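Local coordinates for putative branched chain amino acid ABC transporter, periplasmic amino acid-binding protein (Brucella ovis, PDB 4XFK) that probably binds branched-chain and other small amino acids in the periplasm as the soluble receptor component of an ABC-type amino-acid transport system, at residues Pro11-Thr19 / Asp77-Ser86; Glu109-Leu120 / Tyr130-Arg141. The protein carries 1 engineered substitution. All blocks are in the same frame, centred on the assembly; numbering follows the deposited sequence.

Interaction 1: Pro11-Thr19 / Asp77-Ser86; sequences PLKIALVET and DGAQIIVQGS. With NA (sodium ion), chain D.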
# COMPACT_ATOMS: atom_id res chain seq x y z
N PRO A 11 -10.64 0.42 27.05
CA PRO A 11 -9.57 -0.03 26.15
C PRO A 11 -9.83 0.39 24.71
O PRO A 11 -10.98 0.55 24.29
CB PRO A 11 -9.65 -1.56 26.25
CG PRO A 11 -11.05 -1.84 26.67
CD PRO A 11 -11.47 -0.70 27.55
N LEU A 12 -8.74 0.57 23.97
CA LEU A 12 -8.83 0.80 22.54
C LEU A 12 -9.03 -0.54 21.84
O LEU A 12 -8.28 -1.49 22.07
CB LEU A 12 -7.55 1.48 22.05
CG LEU A 12 -7.54 1.92 20.59
CD1 LEU A 12 -8.63 2.95 20.33
CD2 LEU A 12 -6.18 2.49 20.25
N LYS A 13 -10.05 -0.60 20.99
CA LYS A 13 -10.36 -1.81 20.23
C LYS A 13 -10.20 -1.51 18.75
O LYS A 13 -10.89 -0.65 18.19
CB LYS A 13 -11.79 -2.28 20.53
CG LYS A 13 -12.00 -2.70 21.98
CD LYS A 13 -13.42 -3.21 22.20
CE LYS A 13 -13.65 -3.69 23.63
NZ LYS A 13 -15.00 -4.31 23.77
N ILE A 14 -9.29 -2.24 18.11
CA ILE A 14 -8.98 -2.03 16.70
C ILE A 14 -9.37 -3.27 15.91
O ILE A 14 -8.90 -4.37 16.20
CB ILE A 14 -7.47 -1.74 16.51
CG1 ILE A 14 -7.07 -0.51 17.33
CG2 ILE A 14 -7.14 -1.54 15.03
CD1 ILE A 14 -5.64 -0.07 17.12
N ALA A 15 -10.22 -3.07 14.90
CA ALA A 15 -10.70 -4.16 14.07
C ALA A 15 -9.94 -4.24 12.75
O ALA A 15 -9.89 -3.28 12.00
CB ALA A 15 -12.18 -3.99 13.79
N LEU A 16 -9.39 -5.41 12.48
CA LEU A 16 -8.74 -5.69 11.20
C LEU A 16 -9.75 -6.42 10.32
O LEU A 16 -10.18 -7.53 10.64
CB LEU A 16 -7.50 -6.57 11.42
CG LEU A 16 -6.78 -7.04 10.16
CD1 LEU A 16 -6.22 -5.87 9.37
CD2 LEU A 16 -5.67 -8.04 10.52
N VAL A 17 -10.17 -5.76 9.25
CA VAL A 17 -11.15 -6.34 8.34
C VAL A 17 -10.42 -6.68 7.05
O VAL A 17 -10.12 -5.80 6.25
CB VAL A 17 -12.31 -5.37 8.08
CG1 VAL A 17 -13.31 -5.98 7.09
CG2 VAL A 17 -13.00 -4.99 9.39
N GLU A 18 -10.13 -7.96 6.86
CA GLU A 18 -9.25 -8.40 5.79
C GLU A 18 -9.60 -9.79 5.32
O GLU A 18 -10.34 -10.51 5.98
CB GLU A 18 -7.78 -8.38 6.24
CG GLU A 18 -7.05 -7.09 5.94
CD GLU A 18 -7.01 -6.79 4.46
OE1 GLU A 18 -7.19 -7.73 3.65
OE2 GLU A 18 -6.80 -5.62 4.09
N THR A 19 -9.07 -10.17 4.16
CA THR A 19 -9.14 -11.56 3.73
C THR A 19 -8.10 -12.36 4.51
O THR A 19 -6.91 -12.20 4.28
CB THR A 19 -8.85 -11.68 2.22
OG1 THR A 19 -9.64 -10.72 1.51
CG2 THR A 19 -9.16 -13.10 1.73
N ASP A 77 -19.18 -4.59 18.09
CA ASP A 77 -18.29 -5.21 19.07
C ASP A 77 -17.44 -4.18 19.82
O ASP A 77 -16.62 -4.55 20.65
CB ASP A 77 -17.38 -6.24 18.40
CG ASP A 77 -18.12 -7.50 17.98
OD1 ASP A 77 -19.16 -7.81 18.60
OD2 ASP A 77 -17.66 -8.19 17.06
N GLY A 78 -17.63 -2.90 19.52
CA GLY A 78 -16.94 -1.85 20.25
C GLY A 78 -15.68 -1.30 19.60
O GLY A 78 -14.97 -0.51 20.20
N ALA A 79 -15.39 -1.69 18.36
CA ALA A 79 -14.21 -1.16 17.68
C ALA A 79 -14.37 0.33 17.44
O ALA A 79 -15.40 0.78 16.92
CB ALA A 79 -13.97 -1.89 16.36
N GLN A 80 -13.37 1.11 17.83
CA GLN A 80 -13.35 2.54 17.53
C GLN A 80 -12.51 2.83 16.29
O GLN A 80 -12.51 3.95 15.78
CB GLN A 80 -12.78 3.35 18.70
CG GLN A 80 -13.42 3.10 20.05
CD GLN A 80 -12.59 2.14 20.90
OE1 GLN A 80 -11.76 1.40 20.37
NE2 GLN A 80 -12.81 2.16 22.20
N ILE A 81 -11.78 1.81 15.83
CA ILE A 81 -10.87 1.94 14.70
C ILE A 81 -10.99 0.71 13.82
O ILE A 81 -11.04 -0.43 14.31
CB ILE A 81 -9.40 2.07 15.17
CG1 ILE A 81 -9.27 3.20 16.19
CG2 ILE A 81 -8.46 2.26 13.97
CD1 ILE A 81 -7.86 3.52 16.55
N ILE A 82 -11.08 0.95 12.51
CA ILE A 82 -11.10 -0.09 11.49
C ILE A 82 -9.81 0.01 10.68
O ILE A 82 -9.45 1.10 10.24
CB ILE A 82 -12.28 0.13 10.50
CG1 ILE A 82 -13.62 0.21 11.24
CG2 ILE A 82 -12.28 -0.94 9.40
CD1 ILE A 82 -14.01 -1.06 11.96
N VAL A 83 -9.15 -1.12 10.48
CA VAL A 83 -7.94 -1.17 9.66
C VAL A 83 -8.13 -2.16 8.51
O VAL A 83 -8.65 -3.26 8.70
CB VAL A 83 -6.75 -1.63 10.52
CG1 VAL A 83 -5.57 -1.94 9.65
CG2 VAL A 83 -6.42 -0.56 11.57
N GLN A 84 -7.69 -1.75 7.31
CA GLN A 84 -7.82 -2.58 6.11
C GLN A 84 -6.87 -2.01 5.06
O GLN A 84 -6.52 -0.82 5.12
CB GLN A 84 -9.27 -2.57 5.61
CG GLN A 84 -9.52 -3.39 4.34
CD GLN A 84 -9.33 -2.59 3.06
OE1 GLN A 84 -9.13 -1.38 3.10
NE2 GLN A 84 -9.39 -3.27 1.92
N GLY A 85 -6.44 -2.83 4.11
CA GLY A 85 -5.63 -2.32 3.02
C GLY A 85 -5.50 -3.14 1.74
O GLY A 85 -4.89 -2.66 0.79
N SER A 86 -6.07 -4.35 1.68
CA SER A 86 -5.74 -5.20 0.53
C SER A 86 -6.52 -4.94 -0.76
O SER A 86 -6.11 -5.42 -1.81
CB SER A 86 -5.86 -6.69 0.89
OG SER A 86 -7.20 -7.02 1.21
NA NA D . -2.99 -2.78 -0.52
O HOH W 1 -15.36 -6.72 22.07
O HOH W 2 -7.79 -9.37 -0.13
O HOH W 3 -3.41 -4.65 -1.64
O HOH W 4 -1.22 -2.32 -1.86

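Interaction 2: Glu109-Leu120 / Tyr130-Arg141; sequences EVLYLNLGAEAL and YHFRFSPNAAIR. Engineered in segment 130-141: Arg141 (natural residue His). With NA (sodium ion), chain D; ACT (acetate ion), chain B.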
# COMPACT_ATOMS: atom_id res chain seq x y z
N GLU A 109 -17.52 8.86 16.82
CA GLU A 109 -17.01 8.55 15.49
C GLU A 109 -15.99 7.40 15.48
O GLU A 109 -15.26 7.18 16.45
CB GLU A 109 -16.40 9.80 14.85
CG GLU A 109 -17.42 10.89 14.55
CD GLU A 109 -17.66 11.86 15.70
OE1 GLU A 109 -17.17 11.60 16.83
OE2 GLU A 109 -18.33 12.89 15.47
N VAL A 110 -15.97 6.68 14.36
CA VAL A 110 -15.04 5.58 14.14
C VAL A 110 -13.98 6.02 13.13
O VAL A 110 -14.29 6.72 12.16
CB VAL A 110 -15.82 4.34 13.63
CG1 VAL A 110 -14.89 3.24 13.13
CG2 VAL A 110 -16.76 3.81 14.72
N LEU A 111 -12.73 5.64 13.38
CA LEU A 111 -11.63 5.93 12.47
C LEU A 111 -11.37 4.79 11.51
O LEU A 111 -11.43 3.63 11.89
CB LEU A 111 -10.35 6.18 13.25
CG LEU A 111 -10.14 7.54 13.89
CD1 LEU A 111 -9.09 7.45 14.99
CD2 LEU A 111 -9.72 8.53 12.81
N TYR A 112 -11.07 5.13 10.26
CA TYR A 112 -10.62 4.14 9.29
C TYR A 112 -9.15 4.43 8.98
O TYR A 112 -8.81 5.44 8.35
CB TYR A 112 -11.50 4.17 8.04
CG TYR A 112 -11.02 3.34 6.86
CD1 TYR A 112 -10.28 2.16 7.05
CD2 TYR A 112 -11.32 3.73 5.56
CE1 TYR A 112 -9.84 1.43 5.95
CE2 TYR A 112 -10.89 3.00 4.48
CZ TYR A 112 -10.16 1.86 4.68
OH TYR A 112 -9.73 1.16 3.57
N LEU A 113 -8.27 3.55 9.46
CA LEU A 113 -6.85 3.61 9.10
C LEU A 113 -6.62 2.73 7.89
O LEU A 113 -6.64 1.50 7.97
CB LEU A 113 -5.97 3.16 10.26
CG LEU A 113 -6.23 3.85 11.61
CD1 LEU A 113 -5.23 3.33 12.62
CD2 LEU A 113 -6.16 5.36 11.50
N ASN A 114 -6.44 3.38 6.76
CA ASN A 114 -6.24 2.71 5.49
C ASN A 114 -4.74 2.46 5.33
O ASN A 114 -3.96 3.38 5.11
CB ASN A 114 -6.82 3.60 4.39
CG ASN A 114 -6.42 3.16 3.01
OD1 ASN A 114 -5.77 2.13 2.82
ND2 ASN A 114 -6.80 3.96 2.01
N LEU A 115 -4.34 1.21 5.47
CA LEU A 115 -2.93 0.88 5.45
C LEU A 115 -2.41 0.44 4.09
O LEU A 115 -1.25 0.03 3.99
CB LEU A 115 -2.60 -0.20 6.49
CG LEU A 115 -2.85 0.16 7.97
CD1 LEU A 115 -2.38 -0.97 8.87
CD2 LEU A 115 -2.14 1.45 8.35
N GLY A 116 -3.24 0.52 3.05
CA GLY A 116 -2.75 0.11 1.75
C GLY A 116 -3.69 0.05 0.57
O GLY A 116 -3.32 -0.53 -0.45
N ALA A 117 -4.90 0.59 0.69
CA ALA A 117 -5.78 0.68 -0.48
C ALA A 117 -5.39 1.95 -1.23
O ALA A 117 -5.49 3.05 -0.67
CB ALA A 117 -7.21 0.72 -0.04
N GLU A 118 -4.94 1.78 -2.47
CA GLU A 118 -4.15 2.82 -3.14
C GLU A 118 -4.88 3.63 -4.23
O GLU A 118 -4.28 4.50 -4.87
CB GLU A 118 -2.82 2.24 -3.65
CG GLU A 118 -2.05 1.52 -2.52
CD GLU A 118 -0.58 1.28 -2.80
OE1 GLU A 118 0.01 1.97 -3.67
OE2 GLU A 118 -0.01 0.39 -2.13
N ALA A 119 -6.17 3.37 -4.42
CA ALA A 119 -6.95 4.13 -5.40
C ALA A 119 -7.03 5.62 -5.05
O ALA A 119 -7.16 5.99 -3.88
CB ALA A 119 -8.34 3.55 -5.55
N LEU A 120 -6.98 6.47 -6.07
CA LEU A 120 -6.95 7.91 -5.85
C LEU A 120 -8.12 8.46 -5.03
O LEU A 120 -7.92 9.34 -4.21
CB LEU A 120 -6.90 8.64 -7.20
CG LEU A 120 -5.62 8.39 -7.99
CD1 LEU A 120 -5.74 9.01 -9.37
CD2 LEU A 120 -4.43 8.94 -7.25
N TYR A 130 -12.28 11.24 8.95
CA TYR A 130 -12.02 10.04 9.75
C TYR A 130 -11.39 8.90 8.96
O TYR A 130 -11.26 7.79 9.46
CB TYR A 130 -13.28 9.61 10.51
CG TYR A 130 -13.67 10.61 11.59
CD1 TYR A 130 -13.07 10.57 12.84
CD2 TYR A 130 -14.59 11.62 11.33
CE1 TYR A 130 -13.40 11.50 13.83
CE2 TYR A 130 -14.93 12.55 12.30
CZ TYR A 130 -14.33 12.49 13.54
OH TYR A 130 -14.67 13.42 14.51
N HIS A 131 -10.99 9.18 7.72
CA HIS A 131 -10.13 8.29 6.95
C HIS A 131 -8.72 8.87 6.90
O HIS A 131 -8.53 10.09 6.70
CB HIS A 131 -10.67 8.11 5.52
CG HIS A 131 -9.64 7.58 4.54
ND1 HIS A 131 -8.86 8.40 3.77
CD2 HIS A 131 -9.28 6.31 4.22
CE1 HIS A 131 -8.05 7.67 3.02
NE2 HIS A 131 -8.29 6.40 3.27
N PHE A 132 -7.73 7.99 7.08
CA PHE A 132 -6.33 8.35 6.91
C PHE A 132 -5.67 7.28 6.06
O PHE A 132 -5.82 6.09 6.34
CB PHE A 132 -5.61 8.39 8.26
CG PHE A 132 -6.01 9.55 9.12
CD1 PHE A 132 -7.15 9.49 9.90
CD2 PHE A 132 -5.23 10.70 9.16
CE1 PHE A 132 -7.50 10.56 10.71
CE2 PHE A 132 -5.57 11.76 9.97
CZ PHE A 132 -6.71 11.70 10.74
N ARG A 133 -4.93 7.71 5.04
CA ARG A 133 -4.17 6.76 4.21
C ARG A 133 -2.68 6.84 4.53
O ARG A 133 -2.07 7.91 4.47
CB ARG A 133 -4.40 6.99 2.71
CG ARG A 133 -3.40 6.21 1.87
CD ARG A 133 -3.91 5.81 0.50
NE ARG A 133 -4.28 6.94 -0.34
CZ ARG A 133 -5.08 6.81 -1.39
NH1 ARG A 133 -5.39 7.87 -2.13
NH2 ARG A 133 -5.58 5.62 -1.67
N PHE A 134 -2.11 5.69 4.87
CA PHE A 134 -0.71 5.60 5.29
C PHE A 134 0.23 5.04 4.23
O PHE A 134 1.46 5.01 4.41
CB PHE A 134 -0.61 4.78 6.59
CG PHE A 134 -1.32 5.44 7.74
CD1 PHE A 134 -0.66 6.35 8.55
CD2 PHE A 134 -2.65 5.17 7.99
CE1 PHE A 134 -1.31 6.95 9.62
CE2 PHE A 134 -3.32 5.77 9.04
CZ PHE A 134 -2.64 6.66 9.86
N SER A 135 -0.35 4.64 3.11
CA SER A 135 0.37 3.98 2.03
C SER A 135 0.52 4.92 0.84
O SER A 135 -0.03 6.03 0.82
CB SER A 135 -0.42 2.75 1.60
OG SER A 135 -1.65 3.15 1.02
N PRO A 136 1.27 4.48 -0.19
CA PRO A 136 1.19 5.22 -1.46
C PRO A 136 -0.21 5.18 -2.07
O PRO A 136 -1.13 4.52 -1.57
CB PRO A 136 2.18 4.48 -2.37
CG PRO A 136 3.13 3.81 -1.41
CD PRO A 136 2.27 3.40 -0.25
N ASN A 137 -0.35 5.92 -3.15
CA ASN A 137 -1.53 5.85 -4.00
C ASN A 137 -1.05 5.74 -5.45
O ASN A 137 0.16 5.78 -5.70
CB ASN A 137 -2.45 7.06 -3.76
CG ASN A 137 -1.77 8.38 -4.06
OD1 ASN A 137 -1.16 8.55 -5.11
ND2 ASN A 137 -1.86 9.32 -3.12
N ALA A 138 -1.97 5.62 -6.39
CA ALA A 138 -1.58 5.39 -7.78
C ALA A 138 -0.65 6.47 -8.32
O ALA A 138 0.28 6.18 -9.07
CB ALA A 138 -2.82 5.29 -8.67
N ALA A 139 -0.91 7.71 -7.93
CA ALA A 139 -0.10 8.83 -8.42
C ALA A 139 1.33 8.75 -7.89
O ALA A 139 2.29 8.91 -8.64
CB ALA A 139 -0.74 10.17 -8.05
N ILE A 140 1.46 8.50 -6.60
CA ILE A 140 2.78 8.39 -6.00
C ILE A 140 3.55 7.21 -6.59
O ILE A 140 4.73 7.34 -6.96
CB ILE A 140 2.69 8.25 -4.46
CG1 ILE A 140 2.03 9.50 -3.85
CG2 ILE A 140 4.06 7.97 -3.86
CD1 ILE A 140 1.69 9.36 -2.36
N ARG A 141 2.90 6.04 -6.68
CA ARG A 141 3.55 4.85 -7.22
C ARG A 141 4.11 5.10 -8.62
O ARG A 141 5.27 4.79 -8.91
CB ARG A 141 2.57 3.68 -7.31
CG ARG A 141 2.14 3.06 -5.99
CD ARG A 141 3.22 2.28 -5.29
NE ARG A 141 2.63 1.53 -4.18
CZ ARG A 141 3.30 0.73 -3.36
NH1 ARG A 141 4.60 0.53 -3.53
NH2 ARG A 141 2.67 0.12 -2.37
NA NA D . -2.99 -2.78 -0.52
C ACT B . -5.60 -1.81 -4.34
O ACT B . -6.72 -2.27 -4.69
OXT ACT B . -5.62 -0.79 -3.62
CH3 ACT B . -4.33 -2.47 -4.78
O HOH W 4 -1.22 -2.32 -1.86
O HOH W 3 -3.41 -4.65 -1.64

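Interaction 1: Pro11-Thr19 / Asp77-Ser86
Ile14, Ala15 and Leu16 pair in parallel register with Ile81, Ile82 and Val83, joining strands 13-18 and 81-84 inside the five-stranded parallel sheet of a periplasmic binding protein lobe. Backbone bonds alternate across the seam; Val83 N, for example, reaches Ala15 O at 2.7 Å. On one face Ile14 and Ile81 lie side by side, and Ile14 CG2 meets Val83 CG2 at 3.7 Å. On the other face the methyl of Ala15 sits against Ala79 CB and against Ala74 of helix 63-76. At the N-terminal end the Gln80 amide stands in for backbone: its OE1 takes Lys13 N on a lone pair at 2.7 Å, while NE2 gives a nearly straight bond to Pro11 O. The bend at chi2 (99°) turns this amide toward the backbone of Pro11-Lys13. At the C-terminal end Glu18 reaches across to the turn after strand 81-84. Its OE2 accepts from both Gly85 N and Ser86 N, each at 2.8 Å, and OE1 accepts from Thr19 N. The same turn presents Gly85 O to the sodium ion, which Tyr31 and Gly116 also bind. A fourth donor completes the grip on the carboxylate and probably helps stabilise its negative charge: Ser86 OG gives a short bond, 2.5 Å, to the syn lone pair of Glu18 OE1.

Interaction 2: Glu109-Leu120 / Tyr130-Arg141
Arg133 reaches from strand 131-133 into the loop after strand 111-114, next to Asn114, with which it pairs in parallel register. Its CB and CG run beside Asn114 ND2, CD lies 3.4 Å from Ala117 O, and NE is hydrogen-bonded outside the two segments. The bend at chi3 (61°) turns the guanidinium toward the carbonyls of that loop. NH2 donates in its own plane to Ala117 O on a lone pair at 2.8 Å, and to Ala119 O at 2.7 Å, arriving above that carbonyl's plane. NH1 adds a weak bond to Ala119 O and also bonds Thr123 OG1, while Asn137 CB covers one face of the group. Asn114 braces the same loop: OD1 accepts from Gly116 N, an Asx turn, and from Ala117 N, which extends it to an Asx motif, and ND2 binds Ala117 O. The other ND2 hydrogen goes to His131 NE2 at 3.1 Å, in the plane of both groups, consistent with an unprotonated NE2. Further on, the carboxylate of Glu118 meets the engineered Arg141 side-on and nearly coplanar; OE1 takes NE and OE2 takes NH2, both at 2.7 Å and both on syn lone pairs. Glu118 OE2 also accepts from a water of the sodium shell. Gly116 O coordinates the sodium ion at 2.3 Å. Glu118 N donates to an acetate, probably from the crystallisation liquor. At the far end Glu109 CB lies over the Tyr130 ring face, 3.8 Å from its centroid, a CH-pi contact. Strand 131-133 closes this edge of the five-stranded sheet, with strand 81-84 on the other side of 111-114; helix 88-104 packs on Tyr112, and helix 167-184 touches Glu118 and Ala138, next to the start of helix 138-152.

Overall arrangement
Interactions 1 and 2 are two parallel pairings of one sheet, separated by the pairing of strands 81-84 and 111-114. Ile82 N to Leu111 O and Gln84 OE1 to Tyr112 OH, both probable hydrogen bonds, join them directly, and Val83 packs on Leu115. Both contacts are largely buried, but interaction 1 lies farther from the chain centre and has an exposed residue, Asp77. Its strand faces are mainly aliphatic, with polar grips at the two ends. Interaction 2 carries aromatic and polar side chains on its strands and extends into a loop and a helix start. The loops after strands 81-84 and 111-114 meet at one sodium ion and two shared waters.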